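Side-chain contacts in isocitrate dehydrogenase [NAD] subunit 1 (Saccharomyces cerevisiae, PDB 3BLX), which catalyses, within an octamer of two kinds of subunit, the NAD-dependent oxidative decarboxylation of isocitrate to 2-oxoglutarate in the citric acid cycle, and also binds RNA: residues A96-L101 against G134-L139; L189-F194 against S237-I242. One frame throughout, in Å; residues are numbered along the deposited sequence.

Overall arrangement
The two contacts follow one another along the chain: both segments of contact 1 precede those of contact 2 in the sequence, and their centres lie about 15 Å apart. They meet through one segment of each, because the loop 134-139 of contact 1 rests on the start of helix 237-251 in contact 2. There E135 N and S237 OG are 3.0 Å apart, a probable hydrogen bond, and F136 CE1 packs on S237 CB at 3.4 Å. Contact 1 includes R98 of the substrate site inferred by similarity and places F136 about 4 Å, side chain to side chain, from R129; in contact 2 the side chain of Y239 is about 3 Å from that of K183, the lysine probably critical for catalysis.

Contact 1: A96-L101 against G134-L139; sequences ALRKQL and GEFSGL
R98 lays its guanidinium on the ring of F136, a stacked cation-pi pair within the probable substrate site of this isocitrate/isopropylmalate dehydrogenase fold. R98 lies on helix 92-99, and F136 in a short 3-10 turn of the loop between strands 124-130 and 140-142.

In the stack, the two planes are only 6° apart and R98 CZ stands 3.8 Å from the centroid of the F136 ring. R98 NH2 reaches farthest over the ring and sits above its centre, with F136 CD2 its nearest atom at 3.3 Å. Behind it, R98 NE passes F136 CB at 3.5 Å. The bend of the arginine chain at chi3 (-42°) turns the flat group broadside to the ring. Bonds from R98 NE to N131 O and from R98 NH1 to G89 O fix its rotation, consistent with the substrate-binding role inferred for R98 by similarity. On the phenylalanine side, H90 also meets the ring, with the planes well inclined, and the side chain of S237 packs against it.

The polar link runs alongside. K99, bent at its second torsion, brings its amine up beside S137, near its CA, and grips the loop through a main-chain acceptor: K99 NZ donates to F136 O over 2.9 Å, lying in the carbonyl plane at a C=O...N angle of 151°.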
loop_
_atom_site.group_PDB
_atom_site.type_symbol
_atom_site.label_atom_id
_atom_site.label_comp_id
_atom_site.label_asym_id
_atom_site.label_seq_id
_atom_site.Cartn_x
_atom_site.Cartn_y
_atom_site.Cartn_z
ATOM N N ALA E 96 -17.903 11.567 8.993
ATOM C CA ALA E 96 -16.540 11.804 8.529
ATOM C C ALA E 96 -15.502 11.197 9.475
ATOM O O ALA E 96 -14.564 10.542 9.035
ATOM C CB ALA E 96 -16.309 13.263 8.335
ATOM N N LEU E 97 -15.685 11.409 10.771
ATOM C CA LEU E 97 -14.793 10.854 11.777
ATOM C C LEU E 97 -14.804 9.343 11.740
ATOM O O LEU E 97 -13.814 8.689 12.016
ATOM C CB LEU E 97 -15.189 11.319 13.183
ATOM C CG LEU E 97 -14.558 12.609 13.714
ATOM C CD1 LEU E 97 -14.164 13.530 12.611
ATOM C CD2 LEU E 97 -15.525 13.285 14.646
ATOM N N ARG E 98 -15.936 8.775 11.389
ATOM C CA ARG E 98 -16.063 7.335 11.406
ATOM C C ARG E 98 -15.604 6.702 10.069
ATOM O O ARG E 98 -14.929 5.688 10.064
ATOM C CB ARG E 98 -17.492 6.976 11.829
ATOM C CG ARG E 98 -18.155 5.913 11.027
ATOM C CD ARG E 98 -19.656 5.941 11.191
ATOM N NE ARG E 98 -20.054 6.171 12.574
ATOM C CZ ARG E 98 -20.940 7.093 12.941
ATOM N NH1 ARG E 98 -21.536 7.848 12.030
ATOM N NH2 ARG E 98 -21.235 7.248 14.219
ATOM N N LYS E 99 -15.939 7.321 8.941
ATOM C CA LYS E 99 -15.539 6.787 7.625
ATOM C C LYS E 99 -14.111 7.142 7.230
ATOM O O LYS E 99 -13.411 6.305 6.695
ATOM C CB LYS E 99 -16.463 7.249 6.481
ATOM C CG LYS E 99 -17.959 7.122 6.709
ATOM C CD LYS E 99 -18.478 5.711 6.642
ATOM C CE LYS E 99 -20.015 5.681 6.771
ATOM N NZ LYS E 99 -20.528 4.350 7.216
ATOM N N GLN E 100 -13.696 8.382 7.464
ATOM C CA GLN E 100 -12.370 8.810 7.043
ATOM C C GLN E 100 -11.289 8.539 8.076
ATOM O O GLN E 100 -10.164 8.226 7.717
ATOM C CB GLN E 100 -12.355 10.284 6.659
ATOM C CG GLN E 100 -13.147 10.602 5.423
ATOM C CD GLN E 100 -13.040 12.054 5.043
ATOM O OE1 GLN E 100 -11.954 12.538 4.718
ATOM N NE2 GLN E 100 -14.171 12.768 5.082
ATOM N N LEU E 101 -11.614 8.652 9.359
ATOM C CA LEU E 101 -10.575 8.481 10.369
ATOM C C LEU E 101 -10.658 7.118 11.030
ATOM O O LEU E 101 -9.812 6.759 11.830
ATOM C CB LEU E 101 -10.672 9.568 11.423
ATOM C CG LEU E 101 -10.467 10.979 10.938
ATOM C CD1 LEU E 101 -10.375 11.837 12.176
ATOM C CD2 LEU E 101 -9.195 11.056 10.072
ATOM N N GLY E 134 -23.252 -1.797 11.973
ATOM C CA GLY E 134 -24.627 -1.846 12.423
ATOM C C GLY E 134 -25.405 -0.627 11.970
ATOM O O GLY E 134 -25.551 -0.373 10.770
ATOM N N GLU E 135 -25.889 0.123 12.949
ATOM C CA GLU E 135 -26.640 1.352 12.719
ATOM C C GLU E 135 -25.908 2.326 11.785
ATOM O O GLU E 135 -26.526 3.003 10.970
ATOM C CB GLU E 135 -26.951 2.029 14.063
ATOM C CG GLU E 135 -27.869 3.236 13.962
ATOM C CD GLU E 135 -28.492 3.643 15.296
ATOM O OE1 GLU E 135 -28.794 2.755 16.130
ATOM O OE2 GLU E 135 -28.700 4.864 15.492
ATOM N N PHE E 136 -24.583 2.365 11.879
ATOM C CA PHE E 136 -23.791 3.369 11.186
ATOM C C PHE E 136 -23.275 3.008 9.790
ATOM O O PHE E 136 -22.538 3.799 9.195
ATOM C CB PHE E 136 -22.616 3.789 12.052
ATOM C CG PHE E 136 -23.025 4.299 13.385
ATOM C CD1 PHE E 136 -22.584 3.676 14.536
ATOM C CD2 PHE E 136 -23.873 5.403 13.495
ATOM C CE1 PHE E 136 -22.982 4.161 15.780
ATOM C CE2 PHE E 136 -24.272 5.875 14.730
ATOM C CZ PHE E 136 -23.828 5.268 15.870
ATOM N N SER E 137 -23.660 1.844 9.261
ATOM C CA SER E 137 -23.232 1.433 7.917
ATOM C C SER E 137 -24.323 0.689 7.133
ATOM O O SER E 137 -24.052 -0.045 6.179
ATOM C CB SER E 137 -21.960 0.568 7.985
ATOM O OG SER E 137 -22.240 -0.763 8.416
ATOM N N GLY E 138 -25.569 0.869 7.514
ATOM C CA GLY E 138 -26.599 0.144 6.790
ATOM C C GLY E 138 -26.813 0.472 5.310
ATOM O O GLY E 138 -25.950 0.990 4.597
ATOM N N LEU E 139 -27.998 0.116 4.849
ATOM C CA LEU E 139 -28.571 0.650 3.639
ATOM C C LEU E 139 -30.052 0.601 3.954
ATOM O O LEU E 139 -30.513 -0.344 4.596
ATOM C CB LEU E 139 -28.267 -0.237 2.439
ATOM C CG LEU E 139 -29.057 0.205 1.211
ATOM C CD1 LEU E 139 -28.277 1.240 0.435
ATOM C CD2 LEU E 139 -29.380 -0.973 0.327
#

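Contact 2: L189-F194 against S237-I242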
loop_
_atom_site.group_PDB
_atom_site.type_symbol
_atom_site.label_atom_id
_atom_site.label_comp_id
_atom_site.label_asym_id
_atom_site.label_seq_id
_atom_site.Cartn_x
_atom_site.Cartn_y
_atom_site.Cartn_z
ATOM N N LEU E 189 -27.732 -15.177 14.675
ATOM C CA LEU E 189 -26.533 -15.207 13.859
ATOM C C LEU E 189 -25.619 -14.009 14.134
ATOM O O LEU E 189 -24.456 -14.173 14.534
ATOM C CB LEU E 189 -26.923 -15.201 12.392
ATOM C CG LEU E 189 -26.164 -16.204 11.537
ATOM C CD1 LEU E 189 -26.251 -17.562 12.213
ATOM C CD2 LEU E 189 -26.781 -16.227 10.138
ATOM N N GLY E 190 -26.160 -12.807 13.913
ATOM C CA GLY E 190 -25.412 -11.565 14.029
ATOM C C GLY E 190 -24.990 -11.216 15.444
ATOM O O GLY E 190 -23.811 -10.944 15.707
ATOM N N ASP E 191 -25.949 -11.208 16.365
ATOM C CA ASP E 191 -25.639 -10.884 17.752
ATOM C C ASP E 191 -25.067 -12.111 18.465
ATOM O O ASP E 191 -24.426 -11.989 19.505
ATOM C CB ASP E 191 -26.853 -10.282 18.482
ATOM C CG ASP E 191 -27.066 -8.791 18.152
ATOM O OD1 ASP E 191 -26.657 -8.334 17.049
ATOM O OD2 ASP E 191 -27.647 -8.074 18.997
ATOM N N GLY E 192 -25.282 -13.290 17.883
ATOM C CA GLY E 192 -24.600 -14.492 18.333
ATOM C C GLY E 192 -23.103 -14.371 18.088
ATOM O O GLY E 192 -22.282 -14.631 18.968
ATOM N N LEU E 193 -22.747 -13.953 16.878
ATOM C CA LEU E 193 -21.358 -13.669 16.526
ATOM C C LEU E 193 -20.692 -12.720 17.518
ATOM O O LEU E 193 -19.575 -12.956 17.992
ATOM C CB LEU E 193 -21.321 -13.036 15.145
ATOM C CG LEU E 193 -19.965 -12.755 14.503
ATOM C CD1 LEU E 193 -19.260 -14.055 14.229
ATOM C CD2 LEU E 193 -20.136 -11.979 13.212
ATOM N N PHE E 194 -21.403 -11.636 17.820
ATOM C CA PHE E 194 -20.940 -10.643 18.779
ATOM C C PHE E 194 -20.651 -11.206 20.187
ATOM O O PHE E 194 -19.537 -11.061 20.699
ATOM C CB PHE E 194 -21.952 -9.507 18.882
ATOM C CG PHE E 194 -21.423 -8.312 19.616
ATOM C CD1 PHE E 194 -20.678 -7.335 18.943
ATOM C CD2 PHE E 194 -21.647 -8.172 20.983
ATOM C CE1 PHE E 194 -20.171 -6.238 19.623
ATOM C CE2 PHE E 194 -21.138 -7.071 21.673
ATOM C CZ PHE E 194 -20.393 -6.106 20.995
ATOM N N SER E 237 -23.386 -0.725 18.020
ATOM C CA SER E 237 -23.908 0.616 17.846
ATOM C C SER E 237 -25.340 0.818 18.388
ATOM O O SER E 237 -25.600 1.784 19.108
ATOM C CB SER E 237 -23.867 0.972 16.364
ATOM O OG SER E 237 -24.380 -0.104 15.571
ATOM N N MET E 238 -26.257 -0.086 18.033
ATOM C CA MET E 238 -27.692 0.147 18.236
ATOM C C MET E 238 -28.164 0.201 19.691
ATOM O O MET E 238 -29.171 0.833 19.980
ATOM C CB MET E 238 -28.550 -0.826 17.416
ATOM C CG MET E 238 -27.987 -2.227 17.270
ATOM S SD MET E 238 -26.750 -2.420 15.937
ATOM C CE MET E 238 -26.391 -4.169 16.072
ATOM N N TYR E 239 -27.442 -0.438 20.606
ATOM C CA TYR E 239 -27.887 -0.482 21.993
ATOM C C TYR E 239 -27.109 0.463 22.905
ATOM O O TYR E 239 -27.420 0.620 24.078
ATOM C CB TYR E 239 -27.785 -1.905 22.553
ATOM C CG TYR E 239 -28.282 -2.981 21.613
ATOM C CD1 TYR E 239 -29.502 -2.848 20.945
ATOM C CD2 TYR E 239 -27.534 -4.138 21.395
ATOM C CE1 TYR E 239 -29.960 -3.829 20.084
ATOM C CE2 TYR E 239 -27.972 -5.118 20.536
ATOM C CZ TYR E 239 -29.188 -4.964 19.879
ATOM O OH TYR E 239 -29.623 -5.946 19.013
ATOM N N GLY E 240 -26.081 1.084 22.378
ATOM C CA GLY E 240 -25.207 1.851 23.225
ATOM C C GLY E 240 -25.814 3.180 23.594
ATOM O O GLY E 240 -25.574 3.695 24.679
ATOM N N THR E 241 -26.581 3.750 22.674
ATOM C CA THR E 241 -27.274 4.991 22.941
ATOM C C THR E 241 -28.271 4.814 24.095
ATOM O O THR E 241 -28.331 5.654 25.004
ATOM C CB THR E 241 -27.988 5.491 21.688
ATOM O OG1 THR E 241 -27.204 6.536 21.094
ATOM C CG2 THR E 241 -29.378 6.034 22.021
ATOM N N ILE E 242 -29.042 3.727 24.059
ATOM C CA ILE E 242 -29.986 3.441 25.124
ATOM C C ILE E 242 -29.290 3.193 26.460
ATOM O O ILE E 242 -29.622 3.826 27.459
ATOM C CB ILE E 242 -30.899 2.262 24.771
ATOM C CG1 ILE E 242 -31.941 2.726 23.755
ATOM C CG2 ILE E 242 -31.567 1.715 26.007
ATOM C CD1 ILE E 242 -32.531 1.612 22.948
#
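D191 and M238 mark the closest approach of the two backbones, and even there the CA atoms are 11.2 Å apart. Segment 189-194 leads into helix 190-205, while 237-242 lies at the N-terminal end of helix 237-251. At such a separation the helices do not interlock, and only side chains reaching from both helices can bridge the interval.

D191 and Y239 do so from opposite directions. The phenol OH of Y239 donates to D191 OD2 over 2.9 Å, meeting the carboxylate on its syn side but 26° out of its plane. The same oxygen, D191 OD2, lies at the edge of the ring, in its plane, 3.3 Å from Y239 CE2, while the ring and carboxylate planes stand 79° apart. With CG anti to the carbonyl carbon (chi1 -44°), the tyrosine is directed across to the other helix. OD2 also accepts a bond from K183 N, so one carboxylate oxygen ties together the phenol and the backbone of the lysine. M238 approaches more loosely: M238 CE comes within 4.3 Å of D191 OD1, and its CG lies over the rim of one face of the Y239 ring.

A phenylalanine in place of Y239 would probably leave D191 OD2 with K183 N but without the phenol, and the ring freer to shift beside K183. The Y239 ring also packs on I249 of a neighbouring subunit 2. This buried tyrosine-aspartate bridge thus belongs to the surroundings of K183, by similarity the catalytic lysine of the isocitrate/isopropylmalate dehydrogenase active site, close to the subunit interface.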